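Local coordinates for peptide methionine sulfoxide reductase msrA/msrB (Neisseria gonorrhoeae, PDB 2H30), which uses a thioredoxin-like N-terminal domain that can take electrons from DsbD to reduce its methionine sulfoxide reductase domains, which reduce oxidised methionine, at residues Lys44-Trp49 and Thr76-Gly81. The protein carries 2 engineered substitutions. Numbering follows the deposited sequence.
Sequences KFWASW and TVASPG
K44 and F45 pair in parallel with T76 and V77: V77 N donates to K44 O (2.8 Å) and W46 N to V77 O (3.1 Å). These central strands, 41-45 and 73-78, belong to a beta-alpha-beta unit of the thioredoxin fold; helix 51-64 connects them and probably carries the redox CxxC at its start. Past the last bridge the chains separate, and a water spans the gap, donating to W46 O and accepting from S79 N. On one face of the sheet F45 lies alongside V77, CD2 3.8 Å from V77 CB; both are apolar, as a buried layer requires, and beta-branched valine favours the extended backbone. The other face carries K44, whose extended chain takes NZ to a salt bridge with E56, and T76. W46 turns its indole edge toward T76, its CG between the backbone N and carbonyl carbon (chi1 65°). The indole touches C53, L54 and L57 of the helix, and the small A78 leaves it room, CB 4.2 Å from W46 CE2. Threonine offers the indole a buried polar partner: W46 NE1 donates to T76 OG1 (3.0 Å, 152° at the hydrogen), which lies 16° out of the ring plane and itself donates to P104 O.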
loop_
_atom_site.group_PDB
_atom_site.type_symbol
_atom_site.label_atom_id
_atom_site.label_comp_id
_atom_site.label_asym_id
_atom_site.label_seq_id
_atom_site.Cartn_x
_atom_site.Cartn_y
_atom_site.Cartn_z
ATOM N N LYS A 44 0.616 -0.827 1.223
ATOM C CA LYS A 44 0.250 -2.259 0.990
ATOM C C LYS A 44 0.202 -2.504 -0.526
ATOM O O LYS A 44 -0.604 -1.810 -1.198
ATOM C CB LYS A 44 -1.145 -2.536 1.544
ATOM C CG LYS A 44 -1.483 -4.042 1.387
ATOM C CD LYS A 44 -2.857 -4.337 1.902
ATOM C CE LYS A 44 -2.875 -5.892 2.208
ATOM N NZ LYS A 44 -3.995 -6.120 3.049
ATOM N N PHE A 45 1.014 -3.458 -1.004
ATOM C CA PHE A 45 1.001 -3.875 -2.421
ATOM C C PHE A 45 0.099 -5.083 -2.523
ATOM O O PHE A 45 0.215 -6.037 -1.729
ATOM C CB PHE A 45 2.416 -4.268 -2.875
ATOM C CG PHE A 45 3.361 -3.103 -2.882
ATOM C CD1 PHE A 45 4.017 -2.698 -1.722
ATOM C CD2 PHE A 45 3.526 -2.377 -4.045
ATOM C CE1 PHE A 45 4.882 -1.576 -1.773
ATOM C CE2 PHE A 45 4.410 -1.270 -4.111
ATOM C CZ PHE A 45 5.084 -0.854 -2.983
ATOM N N TRP A 46 -0.738 -5.076 -3.554
ATOM C CA TRP A 46 -1.704 -6.154 -3.740
ATOM C C TRP A 46 -2.083 -6.317 -5.204
ATOM O O TRP A 46 -1.677 -5.509 -6.052
ATOM C CB TRP A 46 -2.952 -5.894 -2.874
ATOM C CG TRP A 46 -3.747 -4.672 -3.241
ATOM C CD1 TRP A 46 -3.460 -3.367 -2.884
ATOM C CD2 TRP A 46 -4.998 -4.637 -3.922
ATOM N NE1 TRP A 46 -4.469 -2.513 -3.370
ATOM C CE2 TRP A 46 -5.387 -3.282 -4.041
ATOM C CE3 TRP A 46 -5.776 -5.626 -4.534
ATOM C CZ2 TRP A 46 -6.575 -2.884 -4.641
ATOM C CZ3 TRP A 46 -6.960 -5.219 -5.173
ATOM C CH2 TRP A 46 -7.346 -3.875 -5.234
ATOM N N ALA A 47 -2.855 -7.384 -5.494
ATOM C CA ALA A 47 -3.376 -7.652 -6.825
ATOM C C ALA A 47 -4.767 -8.209 -6.734
ATOM O O ALA A 47 -5.101 -8.905 -5.763
ATOM C CB ALA A 47 -2.498 -8.623 -7.573
ATOM N N SER A 48 -5.503 -7.969 -7.811
ATOM C CA SER A 48 -6.930 -8.400 -7.898
ATOM C C SER A 48 -7.050 -9.928 -7.858
ATOM O O SER A 48 -8.097 -10.444 -7.444
ATOM C CB SER A 48 -7.572 -7.869 -9.170
ATOM O OG SER A 48 -6.937 -8.455 -10.296
ATOM N N TRP A 49 -6.004 -10.639 -8.275
ATOM C CA TRP A 49 -6.081 -12.096 -8.380
ATOM C C TRP A 49 -5.744 -12.817 -7.101
ATOM O O TRP A 49 -5.717 -14.071 -7.092
ATOM C CB TRP A 49 -5.197 -12.624 -9.549
ATOM C CG TRP A 49 -3.842 -12.021 -9.653
ATOM C CD1 TRP A 49 -3.426 -11.137 -10.603
ATOM C CD2 TRP A 49 -2.696 -12.293 -8.820
ATOM N NE1 TRP A 49 -2.080 -10.824 -10.409
ATOM C CE2 TRP A 49 -1.610 -11.535 -9.341
ATOM C CE3 TRP A 49 -2.481 -13.115 -7.692
ATOM C CZ2 TRP A 49 -0.335 -11.569 -8.742
ATOM C CZ3 TRP A 49 -1.212 -13.162 -7.120
ATOM C CH2 TRP A 49 -0.158 -12.393 -7.666
ATOM N N THR A 76 -2.492 2.040 -0.544
ATOM C CA THR A 76 -2.263 0.730 -1.167
ATOM C C THR A 76 -1.865 0.977 -2.624
ATOM O O THR A 76 -2.206 2.033 -3.179
ATOM C CB THR A 76 -3.494 -0.209 -1.102
ATOM O OG1 THR A 76 -4.459 0.174 -2.095
ATOM C CG2 THR A 76 -4.097 -0.146 0.336
ATOM N N VAL A 77 -1.173 0.010 -3.200
ATOM C CA VAL A 77 -0.737 0.084 -4.593
ATOM C C VAL A 77 -1.154 -1.190 -5.318
ATOM O O VAL A 77 -0.785 -2.290 -4.910
ATOM C CB VAL A 77 0.746 0.196 -4.680
ATOM C CG1 VAL A 77 1.212 0.109 -6.170
ATOM C CG2 VAL A 77 1.196 1.555 -4.073
ATOM N N ALA A 78 -1.889 -0.982 -6.418
ATOM C CA ALA A 78 -2.141 -2.057 -7.397
ATOM C C ALA A 78 -1.359 -1.670 -8.638
ATOM O O ALA A 78 -1.134 -0.495 -8.865
ATOM C CB ALA A 78 -3.591 -2.202 -7.732
ATOM N N SER A 79 -0.950 -2.681 -9.400
ATOM C CA SER A 79 0.043 -2.472 -10.493
ATOM C C SER A 79 -0.484 -3.053 -11.788
ATOM O O SER A 79 -0.115 -4.173 -12.151
ATOM C CB SER A 79 1.405 -3.065 -10.091
ATOM O OG SER A 79 1.922 -2.422 -8.925
ATOM N N PRO A 80 -1.364 -2.309 -12.470
ATOM C CA PRO A 80 -1.946 -2.850 -13.727
ATOM C C PRO A 80 -0.881 -3.338 -14.708
ATOM O O PRO A 80 0.144 -2.690 -14.908
ATOM C CB PRO A 80 -2.718 -1.648 -14.294
ATOM C CG PRO A 80 -3.187 -0.877 -13.048
ATOM C CD PRO A 80 -1.930 -0.996 -12.132
ATOM N N GLY A 81 -1.106 -4.519 -15.276
ATOM C CA GLY A 81 -0.157 -5.021 -16.260
ATOM C C GLY A 81 1.091 -5.665 -15.746
ATOM O O GLY A 81 1.909 -6.134 -16.525
HETATM O O HOH W 1 -1.678 -5.372 -8.770
#